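Adenylate kinase (PDB 2XB4) probably catalyses the reversible transfer of the terminal phosphate of ATP to AMP, giving two ADP, and carries a metal ion bound by three cysteines and a histidine. Local coordinates at residues E111-M124 against E167-N179. Residues are numbered along the deposited sequence; the frame is centred on the assembly and turned at random.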
loop_
_atom_site.group_PDB
_atom_site.type_symbol
_atom_site.label_atom_id
_atom_site.label_comp_id
_atom_site.label_asym_id
_atom_site.label_seq_id
_atom_site.Cartn_x
_atom_site.Cartn_y
_atom_site.Cartn_z
ATOM N N GLU A 111 -21.360 6.140 24.271
ATOM C CA GLU A 111 -20.069 5.488 24.392
ATOM C C GLU A 111 -20.207 4.114 23.770
ATOM O O GLU A 111 -21.096 3.341 24.164
ATOM C CB GLU A 111 -19.629 5.381 25.866
ATOM C CG GLU A 111 -18.297 4.645 26.029
ATOM C CD GLU A 111 -18.054 4.050 27.459
ATOM O OE1 GLU A 111 -18.789 4.340 28.447
ATOM O OE2 GLU A 111 -17.107 3.252 27.555
ATOM N N ILE A 112 -19.325 3.792 22.820
ATOM C CA ILE A 112 -19.275 2.439 22.274
ATOM C C ILE A 112 -18.219 1.641 23.077
ATOM O O ILE A 112 -17.057 2.045 23.140
ATOM C CB ILE A 112 -18.915 2.440 20.789
ATOM C CG1 ILE A 112 -19.912 3.362 20.041
ATOM C CG2 ILE A 112 -18.948 0.934 20.269
ATOM C CD1 ILE A 112 -19.493 3.624 18.619
ATOM N N LEU A 113 -18.638 0.507 23.650
ATOM C CA LEU A 113 -17.845 -0.266 24.647
ATOM C C LEU A 113 -17.308 -1.436 23.890
ATOM O O LEU A 113 -18.103 -2.145 23.219
ATOM C CB LEU A 113 -18.752 -0.889 25.751
ATOM C CG LEU A 113 -18.971 0.064 26.913
ATOM C CD1 LEU A 113 -19.933 1.238 26.518
ATOM C CD2 LEU A 113 -19.510 -0.716 28.082
ATOM N N LEU A 114 -16.001 -1.686 24.035
ATOM C CA LEU A 114 -15.391 -2.875 23.449
ATOM C C LEU A 114 -14.122 -3.172 24.295
ATOM O O LEU A 114 -13.386 -2.237 24.604
ATOM C CB LEU A 114 -15.010 -2.488 21.970
ATOM C CG LEU A 114 -14.790 -3.532 20.915
ATOM C CD1 LEU A 114 -16.198 -4.095 20.687
ATOM C CD2 LEU A 114 -14.354 -2.921 19.681
ATOM N N PRO A 115 -13.857 -4.446 24.668
ATOM C CA PRO A 115 -12.559 -4.635 25.284
ATOM C C PRO A 115 -11.394 -4.292 24.354
ATOM O O PRO A 115 -11.461 -4.515 23.142
ATOM C CB PRO A 115 -12.536 -6.137 25.703
ATOM C CG PRO A 115 -13.970 -6.614 25.612
ATOM C CD PRO A 115 -14.659 -5.691 24.637
ATOM N N ARG A 116 -10.358 -3.686 24.932
ATOM C CA ARG A 116 -9.192 -3.287 24.147
ATOM C C ARG A 116 -8.639 -4.448 23.297
ATOM O O ARG A 116 -8.342 -4.212 22.143
ATOM C CB ARG A 116 -8.116 -2.696 25.033
ATOM C CG ARG A 116 -6.764 -2.541 24.377
ATOM C CD ARG A 116 -5.704 -2.056 25.401
ATOM N NE ARG A 116 -4.489 -1.771 24.630
ATOM C CZ ARG A 116 -3.581 -0.901 25.033
ATOM N NH1 ARG A 116 -3.770 -0.275 26.201
ATOM N NH2 ARG A 116 -2.496 -0.698 24.303
ATOM N N GLU A 117 -8.548 -5.692 23.792
ATOM C CA GLU A 117 -7.941 -6.819 22.979
ATOM C C GLU A 117 -8.862 -7.070 21.728
ATOM O O GLU A 117 -8.384 -7.385 20.614
ATOM C CB GLU A 117 -7.724 -8.176 23.769
ATOM C CG GLU A 117 -6.583 -8.046 24.822
ATOM C CD GLU A 117 -5.927 -9.409 25.359
ATOM O OE1 GLU A 117 -6.445 -10.025 26.354
ATOM O OE2 GLU A 117 -4.858 -9.836 24.796
ATOM N N VAL A 118 -10.143 -6.941 21.944
ATOM C CA VAL A 118 -11.157 -7.100 20.875
ATOM C C VAL A 118 -11.005 -5.994 19.808
ATOM O O VAL A 118 -10.937 -6.272 18.615
ATOM C CB VAL A 118 -12.573 -7.218 21.381
ATOM C CG1 VAL A 118 -13.558 -7.250 20.191
ATOM C CG2 VAL A 118 -12.739 -8.531 22.287
ATOM N N ALA A 119 -10.944 -4.733 20.269
ATOM C CA ALA A 119 -10.709 -3.584 19.391
ATOM C C ALA A 119 -9.417 -3.800 18.526
ATOM O O ALA A 119 -9.424 -3.570 17.304
ATOM C CB ALA A 119 -10.665 -2.318 20.260
ATOM N N LYS A 120 -8.300 -4.178 19.163
ATOM C CA LYS A 120 -7.033 -4.346 18.402
ATOM C C LYS A 120 -7.214 -5.446 17.371
ATOM O O LYS A 120 -6.768 -5.317 16.233
ATOM C CB LYS A 120 -5.866 -4.633 19.383
ATOM C CG LYS A 120 -4.533 -4.919 18.692
ATOM C CD LYS A 120 -3.446 -5.143 19.670
ATOM C CE LYS A 120 -2.202 -5.415 18.900
ATOM N NZ LYS A 120 -1.166 -5.924 19.808
ATOM N N ASN A 121 -7.765 -6.576 17.783
ATOM C CA ASN A 121 -7.974 -7.671 16.814
ATOM C C ASN A 121 -8.911 -7.334 15.665
ATOM O O ASN A 121 -8.665 -7.694 14.524
ATOM C CB ASN A 121 -8.481 -8.899 17.529
ATOM C CG ASN A 121 -7.337 -9.646 18.221
ATOM O OD1 ASN A 121 -6.168 -9.608 17.784
ATOM N ND2 ASN A 121 -7.651 -10.271 19.305
ATOM N N ARG A 122 -9.951 -6.592 15.950
ATOM C CA ARG A 122 -10.778 -6.093 14.823
ATOM C C ARG A 122 -10.030 -5.202 13.829
ATOM O O ARG A 122 -10.370 -5.248 12.642
ATOM C CB ARG A 122 -11.992 -5.350 15.314
ATOM C CG ARG A 122 -12.970 -6.270 15.916
ATOM C CD ARG A 122 -14.224 -5.555 16.374
ATOM N NE ARG A 122 -15.107 -6.647 16.830
ATOM C CZ ARG A 122 -16.425 -6.679 16.683
ATOM N NH1 ARG A 122 -17.045 -5.677 16.080
ATOM N NH2 ARG A 122 -17.125 -7.754 17.117
ATOM N N ILE A 123 -9.103 -4.344 14.290
ATOM C CA ILE A 123 -8.352 -3.540 13.351
ATOM C C ILE A 123 -7.419 -4.485 12.540
ATOM O O ILE A 123 -7.328 -4.377 11.309
ATOM C CB ILE A 123 -7.510 -2.503 14.091
ATOM C CG1 ILE A 123 -8.424 -1.502 14.838
ATOM C CG2 ILE A 123 -6.489 -1.786 13.157
ATOM C CD1 ILE A 123 -7.701 -0.780 16.053
ATOM N N MET A 124 -6.649 -5.342 13.245
ATOM C CA MET A 124 -5.576 -6.147 12.550
ATOM C C MET A 124 -6.213 -7.177 11.643
ATOM O O MET A 124 -5.601 -7.574 10.671
ATOM C CB MET A 124 -4.679 -6.887 13.593
ATOM C CG MET A 124 -3.958 -5.851 14.489
ATOM S SD MET A 124 -2.701 -6.625 15.469
ATOM C CE MET A 124 -1.529 -7.167 14.232
ATOM N N GLU A 167 1.238 -2.576 15.104
ATOM C CA GLU A 167 0.802 -2.758 16.500
ATOM C C GLU A 167 1.323 -1.680 17.446
ATOM O O GLU A 167 0.654 -1.360 18.401
ATOM C CB GLU A 167 1.230 -4.119 17.086
ATOM C CG GLU A 167 0.760 -5.250 16.232
ATOM C CD GLU A 167 1.093 -6.631 16.829
ATOM O OE1 GLU A 167 1.820 -7.425 16.189
ATOM O OE2 GLU A 167 0.614 -6.891 17.929
ATOM N N GLY A 168 2.507 -1.132 17.202
ATOM C CA GLY A 168 3.006 -0.053 18.095
ATOM C C GLY A 168 2.064 1.143 17.964
ATOM O O GLY A 168 1.738 1.766 18.948
ATOM N N ALA A 169 1.576 1.448 16.751
ATOM C CA ALA A 169 0.753 2.669 16.601
ATOM C C ALA A 169 -0.656 2.439 17.196
ATOM O O ALA A 169 -1.241 3.358 17.764
ATOM C CB ALA A 169 0.632 3.061 15.114
ATOM N N ILE A 170 -1.227 1.255 16.950
ATOM C CA ILE A 170 -2.546 0.878 17.469
ATOM C C ILE A 170 -2.487 0.974 19.006
ATOM O O ILE A 170 -3.353 1.622 19.626
ATOM C CB ILE A 170 -2.933 -0.533 17.014
ATOM C CG1 ILE A 170 -3.244 -0.575 15.498
ATOM C CG2 ILE A 170 -4.139 -1.038 17.805
ATOM C CD1 ILE A 170 -3.316 -2.064 15.066
ATOM N N ASN A 171 -1.417 0.401 19.601
ATOM C CA ASN A 171 -1.256 0.417 21.062
ATOM C C ASN A 171 -1.087 1.800 21.676
ATOM O O ASN A 171 -1.588 2.054 22.768
ATOM C CB ASN A 171 -0.126 -0.509 21.515
ATOM C CG ASN A 171 -0.535 -1.982 21.447
ATOM O OD1 ASN A 171 -1.676 -2.310 21.739
ATOM N ND2 ASN A 171 0.429 -2.860 21.188
ATOM N N LYS A 172 -0.407 2.708 20.999
ATOM C CA LYS A 172 -0.272 4.014 21.561
ATOM C C LYS A 172 -1.629 4.755 21.504
ATOM O O LYS A 172 -1.922 5.461 22.462
ATOM C CB LYS A 172 0.730 4.818 20.772
ATOM C CG LYS A 172 2.196 4.256 21.113
ATOM C CD LYS A 172 3.171 4.870 20.216
ATOM C CE LYS A 172 4.574 4.613 20.777
ATOM N NZ LYS A 172 5.324 5.810 20.332
ATOM N N ARG A 173 -2.473 4.555 20.465
ATOM C CA ARG A 173 -3.790 5.202 20.506
ATOM C C ARG A 173 -4.693 4.552 21.590
ATOM O O ARG A 173 -5.460 5.274 22.258
ATOM C CB ARG A 173 -4.510 5.159 19.145
ATOM C CG ARG A 173 -3.784 5.949 18.017
ATOM C CD ARG A 173 -4.531 5.779 16.697
ATOM N NE ARG A 173 -3.600 6.073 15.640
ATOM C CZ ARG A 173 -2.960 5.216 14.806
ATOM N NH1 ARG A 173 -3.185 3.868 14.709
ATOM N NH2 ARG A 173 -2.107 5.785 13.954
ATOM N N HIS A 174 -4.584 3.218 21.772
ATOM C CA HIS A 174 -5.418 2.531 22.812
ATOM C C HIS A 174 -4.946 2.849 24.234
ATOM O O HIS A 174 -5.800 2.994 25.203
ATOM C CB HIS A 174 -5.402 1.017 22.550
ATOM C CG HIS A 174 -6.374 0.577 21.490
ATOM N ND1 HIS A 174 -6.370 -0.697 20.960
ATOM C CD2 HIS A 174 -7.404 1.222 20.890
ATOM C CE1 HIS A 174 -7.311 -0.800 20.022
ATOM N NE2 HIS A 174 -7.939 0.362 19.945
ATOM N N ASP A 175 -3.627 3.031 24.395
ATOM C CA ASP A 175 -3.081 3.599 25.622
ATOM C C ASP A 175 -3.774 4.847 26.060
ATOM O O ASP A 175 -4.186 4.947 27.227
ATOM C CB ASP A 175 -1.563 3.845 25.543
ATOM C CG ASP A 175 -0.745 2.544 25.656
ATOM O OD1 ASP A 175 -1.283 1.441 25.928
ATOM O OD2 ASP A 175 0.460 2.647 25.454
ATOM N N ILE A 176 -4.011 5.779 25.140
ATOM C CA ILE A 176 -4.664 6.989 25.530
ATOM C C ILE A 176 -6.157 6.704 25.732
ATOM O O ILE A 176 -6.739 7.136 26.721
ATOM C CB ILE A 176 -4.497 8.081 24.451
ATOM C CG1 ILE A 176 -3.003 8.500 24.399
ATOM C CG2 ILE A 176 -5.419 9.328 24.749
ATOM C CD1 ILE A 176 -2.632 9.139 22.932
ATOM N N TYR A 177 -6.778 5.984 24.784
ATOM C CA TYR A 177 -8.258 5.803 24.860
ATOM C C TYR A 177 -8.605 5.069 26.186
ATOM O O TYR A 177 -9.494 5.504 26.991
ATOM C CB TYR A 177 -8.816 4.999 23.667
ATOM C CG TYR A 177 -10.356 4.973 23.786
ATOM C CD1 TYR A 177 -11.109 6.085 23.366
ATOM C CD2 TYR A 177 -11.023 3.936 24.488
ATOM C CE1 TYR A 177 -12.485 6.143 23.552
ATOM C CE2 TYR A 177 -12.414 3.957 24.688
ATOM C CZ TYR A 177 -13.134 5.075 24.207
ATOM O OH TYR A 177 -14.503 5.138 24.395
ATOM N N TYR A 178 -7.828 4.021 26.498
ATOM C CA TYR A 178 -8.276 3.159 27.615
ATOM C C TYR A 178 -7.741 3.573 28.990
ATOM O O TYR A 178 -8.001 2.903 29.991
ATOM C CB TYR A 178 -7.904 1.708 27.334
ATOM C CG TYR A 178 -8.838 1.063 26.289
ATOM C CD1 TYR A 178 -10.010 0.373 26.688
ATOM C CD2 TYR A 178 -8.517 1.114 24.931
ATOM C CE1 TYR A 178 -10.898 -0.214 25.729
ATOM C CE2 TYR A 178 -9.334 0.507 23.926
ATOM C CZ TYR A 178 -10.551 -0.144 24.331
ATOM O OH TYR A 178 -11.349 -0.807 23.424
ATOM N N ASN A 179 -7.058 4.712 29.027
ATOM C CA ASN A 179 -6.472 5.278 30.262
ATOM C C ASN A 179 -7.651 5.788 31.126
ATOM O O ASN A 179 -8.322 6.825 30.803
ATOM C CB ASN A 179 -5.447 6.362 29.817
ATOM C CG ASN A 179 -4.968 7.241 30.933
ATOM O OD1 ASN A 179 -5.302 7.052 32.109
ATOM N ND2 ASN A 179 -4.237 8.303 30.544
HETATM O O HOH W 1 -15.563 2.866 25.219
HETATM O O HOH W 2 -4.418 -2.517 22.090
#
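Arg116 packs on Tyr178 at the tight end of a helix-helix contact in the P-loop kinase fold. Helix 116-124, following a strand of the parallel sheet, and helix 167-177, which ends just before Tyr178, run in roughly opposite directions, 145° between their N-to-C axes. Arg116 CB sits over the centre of the Tyr178 ring, 3.5 Å from its centroid, a CH-pi contact; Tyr177 CD2 covers the opposite face. The Tyr178 hydroxyl, donating to Leu114 O (2.8 Å) from above the carbonyl plane, anchors this sandwiched ring. Next along, the His174 ring enters a knobs-into-holes pocket of Arg116, Ala119, Lys120 and Ile123. Its NE2 is bonded to the backbone O of Asn9, one of the residues around the bound meso-tartaric acid. Ile170 CD1 continues the apolar seam against Ile123 CG2 at 3.7 Å.

The outer flank is polar and more open to solvent. Lys120, fully extended with CG anti to N (chi1 176°), lies among Glu167, Ile170, Asn171 and His174 before NZ forms a salt bridge to the anti lone pair of Glu167 OE2 at 2.8 Å. Met124 CE lies against Glu167 CG. One water joins Arg116 NE, Asn171 OD1 and His174 ND1. Arg116 NH2 also donates to Asn171 OD1, nearly straight at 168°, while an end-on salt bridge brings NH1 and NH2 both to Asp175 OD1, at 3.0 and 2.9 Å, in the guanidinium plane.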